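Local coordinates for protein glucokinase (Thermus thermophilus, PDB 3VOV) that phosphorylates hexoses such as glucose, as a hexokinase of the ROK family, and binds zinc, at residues R184-D189 with E202-F207; R216-A221 with E253-A258. All coordinates share one frame; numbering follows the deposited sequence.

Interaction 1: R184-D189 with E202-F207; sequences RALERD and ELFRLF
Leu186 and Leu203 meet with different first torsions. In Leu186, CG lies beside the backbone N and trans to the carbonyl carbon (chi1 -65°). In Leu203, CG is trans to the backbone N instead (chi1 177°), and its CD2 branch reaches the other helix. Both CB atoms point toward the partner segment, and the two side chains cross at about a right angle. Leu203 CD2 rests 3.7 Å from Leu186 CB and 4.2 Å from Leu186 CD2. The other branch of Leu186 goes to Phe204, with Leu186 CD1 4.2 Å from Phe204 CZ, approaching the ring obliquely. No hydrogen bond joins the two segments, so the contact is wholly apolar.

Each helix also carries a salt bridge of its own. Arg188 grips Asp189 side-on: Arg188 NE meets Asp189 OD1 at 2.8 Å, from above the carboxylate plane, and Arg188 NH2 binds Asp189 OD2 on its syn side. A face of this guanidinium lies over Ala185 CA, and Arg188 makes a cation-pi contact with Tyr192 of the second subunit. On the other helix, Arg205 NE binds Glu202 OE1 at 2.8 Å and Arg205 NH2 binds Glu202 OE2. Glu202 OE2 has a second partner in Arg196, so two positive groups share it. Leu186 also packs on Leu217, and Leu203 on Val218. The arrangement is a small helical cluster: helices 183-194 and 200-208, successive in the chain, meet through leucines that also pack against helix 212-236 in the ROK fold.

Interaction 2: R216-A221 with E253-A258; sequences RLVLQA and EGYWEA
Two helices of the ROK fold, 212-236 and 253-265, pack here near the start of the second one. The axes of segments 216-221 and 253-258 come within 8.9 Å of each other, and their N-to-C directions differ by 39°. The backbones are nearest at Leu219 and Tyr255, whose CA atoms are 6.0 Å apart.

Leu219 makes the contact with a single methyl group. Its CD2 lies 3.6 Å from Ala258 CB and 3.7 Å from Gly254 O. It thus sits between residues one helical turn apart, where Ala258 N donates a backbone hydrogen bond to Gly254 O. Gly254 and Ala258 add little bulk on this side of the helix, and the leucine methyl comes close to the backbone. The CB of Ala258 points toward segment 216-221.

Val218 and Tyr255 form the second part of the contact. The tyrosine CG is trans to its backbone N (chi1 170°), and this swings the ring across to helix 212-236. Val218 CG1 reaches the ring at its edge, near the ring plane, 3.9 Å from Tyr255 CD1. The two side chains cross at about a right angle. Tyr255 CD1 also lies 4.0 Å from Val218 O. Further along, the tyrosine packs on Ala222 and Val225 of the same long helix and on Ala248.

The backbone carbonyls of Gln220 and Ala258 each hydrogen-bond a bound glycerol, probably from the crystallisation liquor. Across the segments themselves there is no hydrogen bond or salt bridge. The chemistry is that of close apolar fit: methyl groups against a ring edge, a small residue and a helix backbone. This contact therefore rests on van der Waals packing, probably with a hydrophobic contribution, and not on directional bonds.

How the interactions relate
Both segments of interaction 1 precede those of interaction 2 in the chain, and the two contacts lie about 11 Å apart, centre to centre. Helix 200-208 is followed directly by helix 212-236, so the chain passes from one contact to the other. The contacts also touch. Leu186 CD2 is 3.4 Å from Ala221 CB, and Phe207 CD1 is 3.6 Å from Val218 CB. Helix 212-236 is thus packed by the helices of interaction 1 as well as by helix 253-265, forming one continuous apolar cluster. Both contacts include residues that reach the second subunit, and Arg216 also meets a third, so this helical region takes part in the tetrameric assembly.

Interaction 1: R184-D189 with E202-F207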
loop_
_atom_site.group_PDB
_atom_site.type_symbol
_atom_site.label_atom_id
_atom_site.label_comp_id
_atom_site.label_asym_id
_atom_site.label_seq_id
_atom_site.Cartn_x
_atom_site.Cartn_y
_atom_site.Cartn_z
ATOM N N ARG B 184 7.253 18.453 -8.226
ATOM C CA ARG B 184 7.997 18.590 -6.998
ATOM C C ARG B 184 8.149 17.278 -6.261
ATOM O O ARG B 184 9.068 17.113 -5.493
ATOM C CB ARG B 184 7.367 19.621 -6.064
ATOM C CG ARG B 184 7.542 21.065 -6.550
ATOM C CD ARG B 184 6.878 22.042 -5.602
ATOM N NE ARG B 184 7.408 21.849 -4.275
ATOM C CZ ARG B 184 6.692 21.480 -3.222
ATOM N NH1 ARG B 184 7.292 21.336 -2.047
ATOM N NH2 ARG B 184 5.399 21.284 -3.336
ATOM N N ALA B 185 7.215 16.358 -6.458
ATOM C CA ALA B 185 7.349 15.020 -5.859
ATOM C C ALA B 185 8.510 14.244 -6.514
ATOM O O ALA B 185 9.314 13.604 -5.841
ATOM C CB ALA B 185 6.057 14.285 -6.017
ATOM N N LEU B 186 8.598 14.307 -7.837
ATOM C CA LEU B 186 9.711 13.673 -8.542
ATOM C C LEU B 186 11.057 14.232 -8.090
ATOM O O LEU B 186 12.010 13.483 -7.830
ATOM C CB LEU B 186 9.567 13.919 -10.032
ATOM C CG LEU B 186 8.381 13.307 -10.785
ATOM C CD1 LEU B 186 8.353 13.868 -12.224
ATOM C CD2 LEU B 186 8.501 11.768 -10.826
ATOM N N GLU B 187 11.139 15.557 -8.002
ATOM C CA GLU B 187 12.358 16.205 -7.529
ATOM C C GLU B 187 12.667 15.852 -6.072
ATOM O O GLU B 187 13.854 15.692 -5.718
ATOM C CB GLU B 187 12.244 17.718 -7.672
ATOM C CG GLU B 187 12.071 18.121 -9.125
ATOM C CD GLU B 187 11.994 19.631 -9.337
ATOM O OE1 GLU B 187 11.691 20.379 -8.381
ATOM O OE2 GLU B 187 12.193 20.042 -10.481
ATOM N N ARG B 188 11.620 15.747 -5.235
ATOM C CA ARG B 188 11.794 15.327 -3.851
ATOM C C ARG B 188 12.435 13.923 -3.798
ATOM O O ARG B 188 13.453 13.655 -3.088
ATOM C CB ARG B 188 10.436 15.331 -3.125
ATOM C CG ARG B 188 10.482 14.672 -1.737
ATOM C CD ARG B 188 9.112 14.057 -1.247
ATOM N NE ARG B 188 8.649 12.988 -2.154
ATOM C CZ ARG B 188 7.363 12.744 -2.493
ATOM N NH1 ARG B 188 6.346 13.506 -2.050
ATOM N NH2 ARG B 188 7.089 11.738 -3.319
ATOM N N ASP B 189 11.857 13.000 -4.551
ATOM C CA ASP B 189 12.328 11.613 -4.433
ATOM C C ASP B 189 13.679 11.439 -5.167
ATOM O O ASP B 189 14.512 10.596 -4.762
ATOM C CB ASP B 189 11.310 10.637 -5.021
ATOM C CG ASP B 189 10.046 10.533 -4.179
ATOM O OD1 ASP B 189 10.134 10.730 -2.941
ATOM O OD2 ASP B 189 8.961 10.272 -4.742
ATOM N N GLU B 202 17.225 17.269 -14.878
ATOM C CA GLU B 202 18.314 16.327 -14.602
ATOM C C GLU B 202 17.715 14.905 -14.467
ATOM O O GLU B 202 18.243 13.942 -15.050
ATOM C CB GLU B 202 19.111 16.808 -13.366
ATOM C CG GLU B 202 20.094 15.838 -12.640
ATOM C CD GLU B 202 21.387 15.551 -13.380
ATOM O OE1 GLU B 202 21.613 16.049 -14.516
ATOM O OE2 GLU B 202 22.209 14.795 -12.820
ATOM N N LEU B 203 16.590 14.775 -13.762
ATOM C CA LEU B 203 15.913 13.471 -13.641
ATOM C C LEU B 203 15.584 12.864 -15.012
ATOM O O LEU B 203 15.866 11.686 -15.254
ATOM C CB LEU B 203 14.643 13.549 -12.754
ATOM C CG LEU B 203 13.829 12.242 -12.619
ATOM C CD1 LEU B 203 14.649 11.114 -11.946
ATOM C CD2 LEU B 203 12.470 12.491 -11.887
ATOM N N PHE B 204 15.018 13.656 -15.924
ATOM C CA PHE B 204 14.651 13.113 -17.233
ATOM C C PHE B 204 15.895 12.789 -18.129
ATOM O O PHE B 204 15.858 11.876 -18.950
ATOM C CB PHE B 204 13.669 14.033 -17.976
ATOM C CG PHE B 204 12.289 14.147 -17.340
ATOM C CD1 PHE B 204 11.470 15.234 -17.644
ATOM C CD2 PHE B 204 11.783 13.153 -16.472
ATOM C CE1 PHE B 204 10.185 15.365 -17.066
ATOM C CE2 PHE B 204 10.510 13.278 -15.897
ATOM C CZ PHE B 204 9.702 14.384 -16.206
ATOM N N ARG B 205 16.981 13.539 -17.969
ATOM C CA ARG B 205 18.250 13.216 -18.659
ATOM C C ARG B 205 18.766 11.860 -18.162
ATOM O O ARG B 205 19.082 10.977 -18.959
ATOM C CB ARG B 205 19.299 14.322 -18.390
ATOM C CG ARG B 205 20.768 13.908 -18.687
ATOM C CD ARG B 205 21.827 14.935 -18.238
ATOM N NE ARG B 205 22.275 14.712 -16.859
ATOM C CZ ARG B 205 22.972 13.658 -16.430
ATOM N NH1 ARG B 205 23.314 12.664 -17.255
ATOM N NH2 ARG B 205 23.332 13.593 -15.149
ATOM N N LEU B 206 18.819 11.694 -16.839
ATOM C CA LEU B 206 19.199 10.424 -16.233
ATOM C C LEU B 206 18.343 9.256 -16.727
ATOM O O LEU B 206 18.859 8.166 -17.035
ATOM C CB LEU B 206 19.150 10.533 -14.709
ATOM C CG LEU B 206 20.278 11.304 -14.010
ATOM C CD1 LEU B 206 19.863 11.663 -12.614
ATOM C CD2 LEU B 206 21.599 10.478 -14.037
ATOM N N PHE B 207 17.035 9.494 -16.814
ATOM C CA PHE B 207 16.095 8.517 -17.354
ATOM C C PHE B 207 16.446 8.124 -18.806
ATOM O O PHE B 207 16.588 6.918 -19.153
ATOM C CB PHE B 207 14.653 9.054 -17.264
ATOM C CG PHE B 207 13.605 8.091 -17.798
ATOM C CD1 PHE B 207 12.931 7.233 -16.941
ATOM C CD2 PHE B 207 13.302 8.042 -19.148
ATOM C CE1 PHE B 207 11.951 6.366 -17.404
ATOM C CE2 PHE B 207 12.337 7.154 -19.634
ATOM C CZ PHE B 207 11.659 6.301 -18.738
#

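Interaction 2: R216-A221 with E253-A258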
loop_
_atom_site.group_PDB
_atom_site.type_symbol
_atom_site.label_atom_id
_atom_site.label_comp_id
_atom_site.label_asym_id
_atom_site.label_seq_id
_atom_site.Cartn_x
_atom_site.Cartn_y
_atom_site.Cartn_z
ATOM N N ARG B 216 13.238 3.733 -12.382
ATOM C CA ARG B 216 12.371 3.222 -11.348
ATOM C C ARG B 216 11.387 4.279 -10.866
ATOM O O ARG B 216 10.166 4.065 -10.807
ATOM C CB ARG B 216 13.197 2.685 -10.159
ATOM C CG ARG B 216 12.443 1.581 -9.356
ATOM C CD ARG B 216 13.143 1.237 -7.996
ATOM N NE ARG B 216 12.439 0.181 -7.250
ATOM C CZ ARG B 216 12.714 -1.125 -7.345
ATOM N NH1 ARG B 216 13.672 -1.578 -8.173
ATOM N NH2 ARG B 216 12.026 -1.989 -6.615
ATOM N N LEU B 217 11.947 5.429 -10.521
ATOM C CA LEU B 217 11.234 6.543 -9.900
ATOM C C LEU B 217 10.258 7.181 -10.884
ATOM O O LEU B 217 9.101 7.465 -10.541
ATOM C CB LEU B 217 12.322 7.563 -9.468
ATOM C CG LEU B 217 12.026 8.761 -8.615
ATOM C CD1 LEU B 217 13.370 9.266 -8.104
ATOM C CD2 LEU B 217 11.320 9.799 -9.464
ATOM N N VAL B 218 10.727 7.426 -12.105
ATOM C CA VAL B 218 9.865 8.053 -13.138
ATOM C C VAL B 218 8.674 7.152 -13.524
ATOM O O VAL B 218 7.514 7.603 -13.616
ATOM C CB VAL B 218 10.663 8.454 -14.386
ATOM C CG1 VAL B 218 9.746 8.894 -15.508
ATOM C CG2 VAL B 218 11.620 9.587 -14.079
ATOM N N LEU B 219 8.966 5.875 -13.768
ATOM C CA LEU B 219 7.913 4.940 -14.145
ATOM C C LEU B 219 6.878 4.725 -13.051
ATOM O O LEU B 219 5.713 4.521 -13.359
ATOM C CB LEU B 219 8.510 3.579 -14.580
ATOM C CG LEU B 219 9.367 3.596 -15.838
ATOM C CD1 LEU B 219 9.968 2.186 -16.100
ATOM C CD2 LEU B 219 8.622 4.095 -17.041
ATOM N N GLN B 220 7.307 4.695 -11.793
ATOM C CA GLN B 220 6.381 4.559 -10.684
ATOM C C GLN B 220 5.416 5.756 -10.635
ATOM O O GLN B 220 4.217 5.586 -10.420
ATOM C CB GLN B 220 7.114 4.393 -9.346
ATOM C CG GLN B 220 6.198 4.631 -8.136
ATOM C CD GLN B 220 6.859 4.300 -6.796
ATOM O OE1 GLN B 220 6.931 5.143 -5.883
ATOM N NE2 GLN B 220 7.337 3.080 -6.672
ATOM N N ALA B 221 5.956 6.956 -10.854
ATOM C CA ALA B 221 5.133 8.184 -10.879
ATOM C C ALA B 221 4.174 8.150 -12.049
ATOM O O ALA B 221 2.994 8.499 -11.920
ATOM C CB ALA B 221 6.046 9.424 -10.984
ATOM N N GLU B 253 9.373 9.603 -23.542
ATOM C CA GLU B 253 8.289 8.775 -24.096
ATOM C C GLU B 253 7.944 7.505 -23.294
ATOM O O GLU B 253 6.767 7.055 -23.295
ATOM C CB GLU B 253 8.563 8.390 -25.545
ATOM C CG GLU B 253 7.252 8.165 -26.316
ATOM C CD GLU B 253 6.378 9.418 -26.387
ATOM O OE1 GLU B 253 6.936 10.536 -26.637
ATOM O OE2 GLU B 253 5.126 9.280 -26.225
ATOM N N GLY B 254 8.943 6.917 -22.645
ATOM C CA GLY B 254 8.683 5.823 -21.694
ATOM C C GLY B 254 7.686 6.216 -20.605
ATOM O O GLY B 254 6.973 5.351 -20.064
ATOM N N TYR B 255 7.618 7.518 -20.276
ATOM C CA TYR B 255 6.720 7.974 -19.195
ATOM C C TYR B 255 5.290 7.828 -19.666
ATOM O O TYR B 255 4.472 7.230 -19.018
ATOM C CB TYR B 255 7.020 9.429 -18.805
ATOM C CG TYR B 255 6.006 10.088 -17.864
ATOM C CD1 TYR B 255 6.180 10.036 -16.463
ATOM C CD2 TYR B 255 4.927 10.829 -18.368
ATOM C CE1 TYR B 255 5.273 10.671 -15.613
ATOM C CE2 TYR B 255 4.006 11.463 -17.503
ATOM C CZ TYR B 255 4.205 11.388 -16.138
ATOM O OH TYR B 255 3.289 11.981 -15.306
ATOM N N TRP B 256 5.023 8.338 -20.855
ATOM C CA TRP B 256 3.690 8.295 -21.424
ATOM C C TRP B 256 3.226 6.862 -21.659
ATOM O O TRP B 256 2.072 6.513 -21.343
ATOM C CB TRP B 256 3.616 9.150 -22.688
ATOM C CG TRP B 256 2.235 9.640 -22.915
ATOM C CD1 TRP B 256 1.201 8.944 -23.516
ATOM C CD2 TRP B 256 1.673 10.899 -22.485
ATOM N NE1 TRP B 256 0.054 9.717 -23.509
ATOM C CE2 TRP B 256 0.311 10.905 -22.870
ATOM C CE3 TRP B 256 2.202 12.041 -21.858
ATOM C CZ2 TRP B 256 -0.531 11.994 -22.628
ATOM C CZ3 TRP B 256 1.353 13.134 -21.629
ATOM C CH2 TRP B 256 0.015 13.092 -22.004
ATOM N N GLU B 257 4.132 5.999 -22.132
ATOM C CA GLU B 257 3.778 4.596 -22.349
ATOM C C GLU B 257 3.373 3.883 -21.046
ATOM O O GLU B 257 2.383 3.145 -21.012
ATOM C CB GLU B 257 4.932 3.821 -23.032
ATOM C CG GLU B 257 5.393 4.461 -24.368
ATOM C CD GLU B 257 6.778 3.955 -24.909
ATOM O OE1 GLU B 257 7.630 3.388 -24.161
ATOM O OE2 GLU B 257 7.010 4.171 -26.128
ATOM N N ALA B 258 4.159 4.093 -19.988
ATOM C CA ALA B 258 3.931 3.446 -18.704
ATOM C C ALA B 258 2.645 3.971 -18.101
ATOM O O ALA B 258 1.898 3.232 -17.533
ATOM C CB ALA B 258 5.098 3.681 -17.773
#